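Local coordinates for protein hexokinase (Schistosoma mansoni, PDB 1BDG) that catalyses the transfer of a phosphate from ATP to glucose and other hexoses, giving hexose 6-phosphates in the first step of glycolysis, at residues A[9-13]-A[361-365]. Residues are numbered along the deposited sequence; the frame is centred on the assembly and turned at random.
Sequences FEKVV and RIVRY
Phe9 and Tyr365 reach for each other with the same first torsion: each ring leaves its helix with CG anti to the backbone N (chi1 -173° and -176°), and the two meet in the groove between the helices. Phe9 presents its edge. Its CZ sits over one face of the Tyr365 ring, displaced toward the rim and 3.9 Å from Tyr365 CD1, in an edge-to-face pair whose centroids are 5.2 Å apart. Arg361 takes a face of the Phe9 ring. A bend at chi3 carries its guanidinium over that ring, with Arg361 CZ 4.2 Å from the centroid in a cation-pi contact. The guanidinium does not lie flat on the ring; it stands steeply, turning an edge to it, and CG of Arg361 packs 3.6 Å from CE1 of Phe9. Phe9 thus meets a charged group over one face and a second aromatic ring at its edge.

On the buried side, Val12 splits its two methyls. Val12 CG2 packs 3.5 Å from Ile362 CG1, while Val12 CG1 lies 3.8 Å from Tyr365 CD2. Leu302 of helix 288-304 touches both Val12 and Ile362, tying the pair to a third helix. Farther along, Val13 lies across the hydroxyl end of Tyr365, where Val13 CG2 comes within 3.7 Å of OH. No direct hydrogen bond joins the segments, but one water bridges them: it donates to the carbonyl O of Val13 and hydrogen-bonds to Tyr365 OH.

Segments 9-13 and 361-365 run nearly parallel (crossing angle -16°), their axes 10.1 Å apart at closest approach. This is plain helix packing, joining the N-terminal helix 5-16 to the long helix 357-389, the latter in what is predicted to be the large subdomain of the hexokinase fold.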
ATOM      1  N   PHE A   9     -32.256   3.702 -10.725  1.00 18.60           N
ATOM      2  CA  PHE A   9     -31.421   3.715  -9.539  1.00 16.47           C
ATOM      3  C   PHE A   9     -31.585   2.429  -8.737  1.00 19.57           C
ATOM      4  O   PHE A   9     -30.596   1.850  -8.277  1.00 21.71           O
ATOM      5  CB  PHE A   9     -31.736   4.906  -8.672  1.00 14.32           C
ATOM      6  CG  PHE A   9     -30.799   5.052  -7.515  1.00 16.87           C
ATOM      7  CD1 PHE A   9     -29.534   5.603  -7.697  1.00 14.84           C
ATOM      8  CD2 PHE A   9     -31.160   4.601  -6.244  1.00 15.67           C
ATOM      9  CE1 PHE A   9     -28.642   5.699  -6.632  1.00 15.38           C
ATOM     10  CE2 PHE A   9     -30.279   4.691  -5.169  1.00 14.07           C
ATOM     11  CZ  PHE A   9     -29.020   5.239  -5.359  1.00 15.35           C
ATOM     12  N   GLU A  10     -32.819   1.951  -8.591  1.00 21.24           N
ATOM     13  CA  GLU A  10     -33.042   0.714  -7.850  1.00 23.56           C
ATOM     14  C   GLU A  10     -32.354  -0.501  -8.483  1.00 23.08           C
ATOM     15  O   GLU A  10     -32.118  -1.501  -7.806  1.00 22.28           O
ATOM     16  CB  GLU A  10     -34.530   0.458  -7.625  1.00 25.71           C
ATOM     17  CG  GLU A  10     -35.015   0.932  -6.238  1.00 29.69           C
ATOM     18  CD  GLU A  10     -36.129   1.973  -6.305  1.00 30.08           C
ATOM     19  OE1 GLU A  10     -35.866   3.063  -6.857  1.00 31.33           O
ATOM     20  OE2 GLU A  10     -37.252   1.703  -5.797  1.00 28.18           O
ATOM     21  N   LYS A  11     -32.038  -0.418  -9.777  1.00 22.74           N
ATOM     22  CA  LYS A  11     -31.323  -1.500 -10.460  1.00 21.13           C
ATOM     23  C   LYS A  11     -29.870  -1.444  -9.977  1.00 22.02           C
ATOM     24  O   LYS A  11     -29.273  -2.472  -9.600  1.00 20.89           O
ATOM     25  CB  LYS A  11     -31.347  -1.295 -11.968  1.00 21.02           C
ATOM     26  CG  LYS A  11     -32.697  -1.456 -12.558  1.00 23.76           C
ATOM     27  CD  LYS A  11     -32.722  -1.110 -14.028  1.00 25.08           C
ATOM     28  CE  LYS A  11     -34.050  -1.590 -14.634  1.00 25.43           C
ATOM     29  NZ  LYS A  11     -34.315  -1.037 -15.997  1.00 27.45           N
ATOM     30  N   VAL A  12     -29.307  -0.232  -9.976  1.00 21.20           N
ATOM     31  CA  VAL A  12     -27.934  -0.030  -9.536  1.00 19.24           C
ATOM     32  C   VAL A  12     -27.782  -0.553  -8.101  1.00 20.23           C
ATOM     33  O   VAL A  12     -26.756  -1.147  -7.751  1.00 22.61           O
ATOM     34  CB  VAL A  12     -27.515   1.463  -9.629  1.00 17.08           C
ATOM     35  CG1 VAL A  12     -26.104   1.663  -9.101  1.00 13.90           C
ATOM     36  CG2 VAL A  12     -27.599   1.926 -11.052  1.00 15.10           C
ATOM     37  N   VAL A  13     -28.805  -0.378  -7.280  1.00 15.79           N
ATOM     38  CA  VAL A  13     -28.704  -0.874  -5.922  1.00 17.18           C
ATOM     39  C   VAL A  13     -28.574  -2.397  -5.889  1.00 18.67           C
ATOM     40  O   VAL A  13     -27.674  -2.946  -5.258  1.00 21.33           O
ATOM     41  CB  VAL A  13     -29.897  -0.426  -5.083  1.00 16.83           C
ATOM     42  CG1 VAL A  13     -29.922  -1.184  -3.744  1.00 18.35           C
ATOM     43  CG2 VAL A  13     -29.809   1.081  -4.853  1.00 17.23           C
ATOM     44  N   ARG A 361     -26.126  10.620 -10.033  1.00 19.68           N
ATOM     45  CA  ARG A 361     -26.588   9.912  -8.841  1.00 20.57           C
ATOM     46  C   ARG A 361     -26.084   8.458  -8.826  1.00 20.28           C
ATOM     47  O   ARG A 361     -25.497   8.005  -7.843  1.00 20.58           O
ATOM     48  CB  ARG A 361     -28.114   9.958  -8.747  1.00 19.34           C
ATOM     49  CG  ARG A 361     -28.638   9.130  -7.604  1.00 23.26           C
ATOM     50  CD  ARG A 361     -29.972   9.599  -7.099  1.00 24.81           C
ATOM     51  NE  ARG A 361     -30.950   8.520  -7.044  1.00 25.61           N
ATOM     52  CZ  ARG A 361     -32.154   8.640  -6.495  1.00 27.41           C
ATOM     53  NH1 ARG A 361     -32.514   9.803  -5.941  1.00 30.38           N
ATOM     54  NH2 ARG A 361     -33.012   7.625  -6.537  1.00 25.12           N
ATOM     55  N   ILE A 362     -26.319   7.742  -9.927  1.00 19.86           N
ATOM     56  CA  ILE A 362     -25.872   6.355 -10.090  1.00 17.54           C
ATOM     57  C   ILE A 362     -24.355   6.255  -9.883  1.00 18.11           C
ATOM     58  O   ILE A 362     -23.898   5.379  -9.164  1.00 18.79           O
ATOM     59  CB  ILE A 362     -26.237   5.801 -11.513  1.00 16.97           C
ATOM     60  CG1 ILE A 362     -27.720   5.427 -11.575  1.00 13.59           C
ATOM     61  CG2 ILE A 362     -25.325   4.654 -11.914  1.00 13.09           C
ATOM     62  CD1 ILE A 362     -28.183   5.019 -12.936  1.00 10.66           C
ATOM     63  N   VAL A 363     -23.591   7.177 -10.469  1.00 17.45           N
ATOM     64  CA  VAL A 363     -22.134   7.158 -10.342  1.00 18.07           C
ATOM     65  C   VAL A 363     -21.586   7.460  -8.938  1.00 18.35           C
ATOM     66  O   VAL A 363     -20.586   6.871  -8.531  1.00 18.65           O
ATOM     67  CB  VAL A 363     -21.454   8.047 -11.421  1.00 17.30           C
ATOM     68  CG1 VAL A 363     -19.964   8.160 -11.178  1.00 18.03           C
ATOM     69  CG2 VAL A 363     -21.659   7.441 -12.787  1.00 17.47           C
ATOM     70  N   ARG A 364     -22.226   8.358  -8.192  1.00 19.77           N
ATOM     71  CA  ARG A 364     -21.752   8.668  -6.832  1.00 19.91           C
ATOM     72  C   ARG A 364     -22.027   7.476  -5.904  1.00 19.21           C
ATOM     73  O   ARG A 364     -21.317   7.245  -4.931  1.00 19.50           O
ATOM     74  CB  ARG A 364     -22.430   9.933  -6.278  1.00 19.56           C
ATOM     75  CG  ARG A 364     -21.763  10.519  -5.031  1.00 21.97           C
ATOM     76  CD  ARG A 364     -22.777  10.740  -3.917  1.00 25.30           C
ATOM     77  NE  ARG A 364     -22.247  11.441  -2.741  1.00 28.16           N
ATOM     78  CZ  ARG A 364     -21.299  10.967  -1.926  1.00 29.73           C
ATOM     79  NH1 ARG A 364     -20.742   9.774  -2.154  1.00 26.33           N
ATOM     80  NH2 ARG A 364     -20.923  11.681  -0.856  1.00 27.55           N
ATOM     81  N   TYR A 365     -23.063   6.713  -6.216  1.00 18.99           N
ATOM     82  CA  TYR A 365     -23.404   5.547  -5.420  1.00 17.62           C
ATOM     83  C   TYR A 365     -22.361   4.462  -5.706  1.00 18.33           C
ATOM     84  O   TYR A 365     -21.893   3.777  -4.796  1.00 20.33           O
ATOM     85  CB  TYR A 365     -24.807   5.070  -5.784  1.00 17.99           C
ATOM     86  CG  TYR A 365     -25.314   3.925  -4.950  1.00 16.39           C
ATOM     87  CD1 TYR A 365     -25.732   4.123  -3.640  1.00 15.15           C
ATOM     88  CD2 TYR A 365     -25.402   2.641  -5.489  1.00 16.30           C
ATOM     89  CE1 TYR A 365     -26.231   3.069  -2.884  1.00 18.01           C
ATOM     90  CE2 TYR A 365     -25.893   1.581  -4.748  1.00 17.53           C
ATOM     91  CZ  TYR A 365     -26.310   1.797  -3.449  1.00 19.63           C
ATOM     92  OH  TYR A 365     -26.829   0.751  -2.732  1.00 20.17           O
TER
HETATM   93  O   HOH W   1     -26.508  -2.187  -2.607  1.00 16.71           O